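Local coordinates for putative hydrolase (PDB 3CMN), which is a putative hydrolase, probably a zincin-like metallopeptidase, largely helical and captured here without a metal ion, at residues 63-68 / 193-198; 186-191 / 262-267. One frame throughout, in Å; residues are numbered along the deposited sequence.

Contact 1 of 2, residues 63-68 / 193-198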
loop_
_atom_site.group_PDB
_atom_site.type_symbol
_atom_site.label_atom_id
_atom_site.label_comp_id
_atom_site.label_asym_id
_atom_site.label_seq_id
_atom_site.Cartn_x
_atom_site.Cartn_y
_atom_site.Cartn_z
ATOM N N LEU A 63 -3.695 16.290 8.110
ATOM C CA LEU A 63 -3.573 16.513 6.674
ATOM C C LEU A 63 -4.508 17.600 6.150
ATOM O O LEU A 63 -4.397 18.019 5.001
ATOM C CB LEU A 63 -3.829 15.209 5.916
ATOM C CG LEU A 63 -2.889 14.043 6.203
ATOM C CD1 LEU A 63 -3.340 12.828 5.408
ATOM C CD2 LEU A 63 -1.459 14.434 5.854
ATOM N N GLY A 64 -5.434 18.049 6.983
ATOM C CA GLY A 64 -6.345 19.096 6.558
ATOM C C GLY A 64 -7.308 18.735 5.437
ATOM O O GLY A 64 -7.785 19.613 4.716
ATOM N N VAL A 65 -7.585 17.444 5.272
ATOM C CA VAL A 65 -8.531 16.983 4.257
ATOM C C VAL A 65 -9.323 15.858 4.867
ATOM O O VAL A 65 -8.900 15.243 5.846
ATOM C CB VAL A 65 -7.846 16.444 2.984
ATOM C CG1 VAL A 65 -7.321 17.595 2.159
ATOM C CG2 VAL A 65 -6.723 15.490 3.361
ATOM N N ARG A 66 -10.479 15.591 4.288
ATOM C CA ARG A 66 -11.325 14.537 4.787
ATOM C C ARG A 66 -11.511 13.510 3.693
ATOM O O ARG A 66 -11.136 13.743 2.542
ATOM C CB ARG A 66 -12.679 15.116 5.222
ATOM C CG ARG A 66 -12.588 16.001 6.461
ATOM C CD ARG A 66 -13.959 16.465 6.896
ATOM N NE ARG A 66 -14.474 17.527 6.040
ATOM C CZ ARG A 66 -14.201 18.820 6.203
ATOM N NH1 ARG A 66 -13.418 19.226 7.198
ATOM N NH2 ARG A 66 -14.709 19.715 5.369
ATOM N N LEU A 67 -12.071 12.366 4.060
ATOM C CA LEU A 67 -12.326 11.321 3.094
ATOM C C LEU A 67 -13.650 11.608 2.426
ATOM O O LEU A 67 -14.583 12.101 3.055
ATOM C CB LEU A 67 -12.407 9.956 3.768
ATOM C CG LEU A 67 -11.130 9.307 4.286
ATOM C CD1 LEU A 67 -11.480 7.933 4.813
ATOM C CD2 LEU A 67 -10.092 9.204 3.180
ATOM N N PRO A 68 -13.748 11.315 1.130
ATOM C CA PRO A 68 -15.003 11.556 0.417
ATOM C C PRO A 68 -16.090 10.707 1.060
ATOM O O PRO A 68 -17.271 11.062 1.046
ATOM C CB PRO A 68 -14.686 11.091 -1.001
ATOM C CG PRO A 68 -13.214 11.365 -1.125
ATOM C CD PRO A 68 -12.682 10.893 0.208
ATOM N N GLU A 193 -7.324 8.291 -1.467
ATOM C CA GLU A 193 -8.679 8.790 -1.677
ATOM C C GLU A 193 -8.969 10.244 -1.324
ATOM O O GLU A 193 -9.928 10.813 -1.834
ATOM C CB GLU A 193 -9.660 7.875 -0.938
ATOM C CG GLU A 193 -9.477 6.402 -1.302
ATOM C CD GLU A 193 -10.167 5.454 -0.333
ATOM O OE1 GLU A 193 -9.913 5.570 0.883
ATOM O OE2 GLU A 193 -10.955 4.591 -0.783
ATOM N N ALA A 194 -8.163 10.853 -0.460
ATOM C CA ALA A 194 -8.405 12.245 -0.079
ATOM C C ALA A 194 -8.084 13.217 -1.226
ATOM O O ALA A 194 -8.575 14.340 -1.244
ATOM C CB ALA A 194 -7.591 12.596 1.173
ATOM N N TYR A 195 -7.253 12.784 -2.171
ATOM C CA TYR A 195 -6.888 13.590 -3.331
ATOM C C TYR A 195 -7.393 12.788 -4.515
ATOM O O TYR A 195 -6.776 11.819 -4.919
ATOM C CB TYR A 195 -5.371 13.752 -3.396
ATOM C CG TYR A 195 -4.770 14.030 -2.038
ATOM C CD1 TYR A 195 -4.147 13.015 -1.314
ATOM C CD2 TYR A 195 -4.907 15.283 -1.432
ATOM C CE1 TYR A 195 -3.682 13.233 -0.018
ATOM C CE2 TYR A 195 -4.448 15.515 -0.135
ATOM C CZ TYR A 195 -3.837 14.479 0.570
ATOM O OH TYR A 195 -3.386 14.678 1.865
ATOM N N PRO A 196 -8.540 13.180 -5.084
ATOM C CA PRO A 196 -9.151 12.485 -6.228
ATOM C C PRO A 196 -8.265 12.171 -7.432
ATOM O O PRO A 196 -8.466 11.155 -8.099
ATOM C CB PRO A 196 -10.326 13.389 -6.590
ATOM C CG PRO A 196 -10.716 13.953 -5.256
ATOM C CD PRO A 196 -9.371 14.324 -4.671
ATOM N N TRP A 197 -7.289 13.025 -7.720
ATOM C CA TRP A 197 -6.422 12.766 -8.866
ATOM C C TRP A 197 -5.467 11.573 -8.729
ATOM O O TRP A 197 -5.008 11.025 -9.732
ATOM C CB TRP A 197 -5.587 13.999 -9.202
ATOM C CG TRP A 197 -4.664 14.445 -8.107
ATOM C CD1 TRP A 197 -4.898 15.439 -7.199
ATOM C CD2 TRP A 197 -3.323 13.982 -7.854
ATOM N NE1 TRP A 197 -3.786 15.633 -6.414
ATOM C CE2 TRP A 197 -2.807 14.755 -6.793
ATOM C CE3 TRP A 197 -2.512 12.991 -8.423
ATOM C CZ2 TRP A 197 -1.517 14.574 -6.289
ATOM C CZ3 TRP A 197 -1.235 12.810 -7.926
ATOM C CH2 TRP A 197 -0.746 13.601 -6.866
ATOM N N VAL A 198 -5.170 11.160 -7.506
ATOM C CA VAL A 198 -4.208 10.084 -7.334
ATOM C C VAL A 198 -4.515 8.789 -8.084
ATOM O O VAL A 198 -3.656 8.280 -8.794
ATOM C CB VAL A 198 -3.948 9.802 -5.833
ATOM C CG1 VAL A 198 -2.847 8.740 -5.679
ATOM C CG2 VAL A 198 -3.493 11.088 -5.144
#
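The hydroxyl of Y195 meets carbon here: its OH lies 3.7 Å from V65 CG2 and 4.0 Å from L63 CD1. At its root the side chain of Y195 heads away from residues 63-68, yet the length of the ring brings OH back to them, and both V65 and L63 cross it at about a right angle. V65 CG2 occupies the tight place between its own backbone N and carbonyl carbon (chi1 -75°, measured to CG1), and from there it touches A194 CB at 3.7 Å as well. A194 CB in turn sits 4.1 Å above the centre of the Y195 ring, making a small apolar cluster. The loop is set up by a Schellman motif closing helix 41-63: G64, with phi 66°, is the C' residue, and V65 N returns to A60 O. No hydrogen bond links 63-68 to 193-198; they meet by van der Waals packing. The CG and CD atoms of P68 rest against the backbone oxygen of E193, CG at 3.4 Å from E193 O. Y195 also stacks with W340, while E193 OE2 forms a salt bridge with R199, and L67 reaches F190 of helix 174-193.

Contact 2 of 2, residues 186-191 / 262-267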
loop_
_atom_site.group_PDB
_atom_site.type_symbol
_atom_site.label_atom_id
_atom_site.label_comp_id
_atom_site.label_asym_id
_atom_site.label_seq_id
_atom_site.Cartn_x
_atom_site.Cartn_y
_atom_site.Cartn_z
ATOM N N MET A 186 -5.173 3.715 7.580
ATOM C CA MET A 186 -5.955 4.914 7.369
ATOM C C MET A 186 -5.138 5.955 6.628
ATOM O O MET A 186 -5.666 6.690 5.792
ATOM C CB MET A 186 -6.453 5.475 8.706
ATOM C CG MET A 186 -7.418 6.651 8.582
ATOM S SD MET A 186 -9.031 6.167 8.009
ATOM C CE MET A 186 -8.794 6.326 6.335
ATOM N N THR A 187 -3.848 6.012 6.922
ATOM C CA THR A 187 -2.997 6.972 6.246
ATOM C C THR A 187 -3.064 6.739 4.740
ATOM O O THR A 187 -3.338 7.664 3.971
ATOM C CB THR A 187 -1.534 6.892 6.749
ATOM O OG1 THR A 187 -1.499 7.234 8.138
ATOM C CG2 THR A 187 -0.655 7.880 5.998
ATOM N N HIS A 188 -2.857 5.494 4.325
ATOM C CA HIS A 188 -2.902 5.170 2.909
ATOM C C HIS A 188 -4.272 5.360 2.270
ATOM O O HIS A 188 -4.372 5.628 1.074
ATOM C CB HIS A 188 -2.385 3.753 2.683
ATOM C CG HIS A 188 -0.921 3.621 2.944
ATOM N ND1 HIS A 188 -0.081 2.888 2.132
ATOM C CD2 HIS A 188 -0.134 4.190 3.886
ATOM C CE1 HIS A 188 1.164 3.019 2.562
ATOM N NE2 HIS A 188 1.157 3.804 3.625
ATOM N N ALA A 189 -5.328 5.241 3.065
ATOM C CA ALA A 189 -6.672 5.435 2.543
ATOM C C ALA A 189 -6.807 6.906 2.165
ATOM O O ALA A 189 -7.414 7.256 1.144
ATOM C CB ALA A 189 -7.695 5.063 3.587
ATOM N N PHE A 190 -6.237 7.763 3.008
ATOM C CA PHE A 190 -6.255 9.197 2.771
ATOM C C PHE A 190 -5.411 9.521 1.528
ATOM O O PHE A 190 -5.866 10.213 0.627
ATOM C CB PHE A 190 -5.690 9.948 3.989
ATOM C CG PHE A 190 -6.737 10.360 5.005
ATOM C CD1 PHE A 190 -7.323 9.421 5.853
ATOM C CD2 PHE A 190 -7.147 11.691 5.094
ATOM C CE1 PHE A 190 -8.304 9.793 6.769
ATOM C CE2 PHE A 190 -8.138 12.084 6.016
ATOM C CZ PHE A 190 -8.717 11.133 6.853
ATOM N N GLU A 191 -4.184 9.005 1.488
ATOM C CA GLU A 191 -3.276 9.250 0.376
ATOM C C GLU A 191 -3.866 8.809 -0.962
ATOM O O GLU A 191 -3.628 9.443 -1.990
ATOM C CB GLU A 191 -1.943 8.537 0.603
ATOM C CG GLU A 191 -1.221 8.941 1.880
ATOM C CD GLU A 191 0.098 8.210 2.050
ATOM O OE1 GLU A 191 1.092 8.606 1.411
ATOM O OE2 GLU A 191 0.133 7.223 2.814
ATOM N N SER A 262 6.974 5.801 -4.010
ATOM C CA SER A 262 7.924 6.269 -3.008
ATOM C C SER A 262 7.358 7.382 -2.113
ATOM O O SER A 262 7.482 7.335 -0.886
ATOM C CB SER A 262 9.186 6.761 -3.691
ATOM O OG SER A 262 10.108 7.223 -2.726
ATOM N N LEU A 263 6.736 8.383 -2.726
ATOM C CA LEU A 263 6.148 9.481 -1.970
ATOM C C LEU A 263 5.009 8.974 -1.079
ATOM O O LEU A 263 4.878 9.366 0.085
ATOM C CB LEU A 263 5.601 10.542 -2.924
ATOM C CG LEU A 263 4.921 11.656 -2.138
ATOM C CD1 LEU A 263 5.982 12.629 -1.675
ATOM C CD2 LEU A 263 3.882 12.345 -2.978
ATOM N N ILE A 264 4.166 8.121 -1.647
ATOM C CA ILE A 264 3.060 7.559 -0.897
ATOM C C ILE A 264 3.578 6.880 0.388
ATOM O O ILE A 264 2.997 7.073 1.461
ATOM C CB ILE A 264 2.263 6.560 -1.780
ATOM C CG1 ILE A 264 1.446 7.351 -2.817
ATOM C CG2 ILE A 264 1.366 5.686 -0.924
ATOM C CD1 ILE A 264 0.566 6.506 -3.707
ATOM N N GLU A 265 4.670 6.113 0.282
ATOM C CA GLU A 265 5.248 5.428 1.444
ATOM C C GLU A 265 5.935 6.404 2.390
ATOM O O GLU A 265 5.716 6.363 3.602
ATOM C CB GLU A 265 6.260 4.358 1.015
ATOM C CG GLU A 265 5.641 3.161 0.307
ATOM C CD GLU A 265 4.582 2.470 1.150
ATOM O OE1 GLU A 265 4.917 2.020 2.269
ATOM O OE2 GLU A 265 3.417 2.381 0.694
ATOM N N GLY A 266 6.761 7.277 1.822
ATOM C CA GLY A 266 7.475 8.264 2.610
ATOM C C GLY A 266 6.559 9.253 3.307
ATOM O O GLY A 266 6.751 9.569 4.481
ATOM N N TYR A 267 5.555 9.747 2.597
ATOM C CA TYR A 267 4.634 10.690 3.208
ATOM C C TYR A 267 3.825 9.949 4.262
ATOM O O TYR A 267 3.516 10.494 5.322
ATOM C CB TYR A 267 3.682 11.282 2.171
ATOM C CG TYR A 267 3.262 12.688 2.521
ATOM C CD1 TYR A 267 3.900 13.783 1.938
ATOM C CD2 TYR A 267 2.259 12.930 3.461
ATOM C CE1 TYR A 267 3.555 15.084 2.272
ATOM C CE2 TYR A 267 1.902 14.235 3.809
ATOM C CZ TYR A 267 2.560 15.315 3.205
ATOM O OH TYR A 267 2.241 16.628 3.523
#
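H188 lies on helix 174-193, in what is probably the HExxH motif of a zincin-like metallopeptidase, and helix 248-279 sets E265 at the edge of its ring. E265 OE2 is 3.0 Å from H188 CE1 and close to the ring plane, while E265 OE1 lies in that plane; the carboxylate and ring planes are 65° apart. The side chain of E265 starts away from helix 174-193, and the bend at chi2 (-57°) turns the carboxylate back toward the histidine. A glutamate offered by a later helix beside the second histidine of HExxH is consistent with the gluzincin pattern of two histidines and a glutamate, although no metal is bound here and the role is inferred.

One turn further on, E191 reaches across with its chain extended beyond CG. Its OE1 comes within 2.4 Å of I264 O, a separation so short that the detail is doubtful, and OE2 is 3.2 Å from the same oxygen without bonding to it. The same OE1 also lies 3.7 Å from I264 CG2 and 3.8 Å from Y267 CB, so the acid group of E191 is buried against both the peptide oxygen of I264 and the aliphatic carbons of I264 and Y267.

The two segment axes approach to 10.3 Å with their directions 137° apart, nearer antiparallel than perpendicular. H184 meets H188 on the first helix; I59 of helix 41-63 packs on T187 and F190, and helix 319-331 meets L263 and Y267 through F323 and V324.

How the contacts relate
From the N terminus, helix 41-63 runs into 63-68, and contact 1 closes a loop that takes in strands 73-76 and 155-158 before returning at 193-198. Contact 2 opens within that loop, at 186-191, and closes beyond it at 262-267, so the two loops cross. The unmodelled residues 213-246 fall in the second. The centres of the two contacts lie about 11 Å apart, and the contacts touch directly: L67 CD1 is 3.5 Å from M186 CE, and V65 O is 3.3 Å from F190 CE2. Helix 174-193 is thus shared, packing against the loop that follows helix 41-63 as well as against helix 248-279, and its C-terminal end leads straight into contact 1.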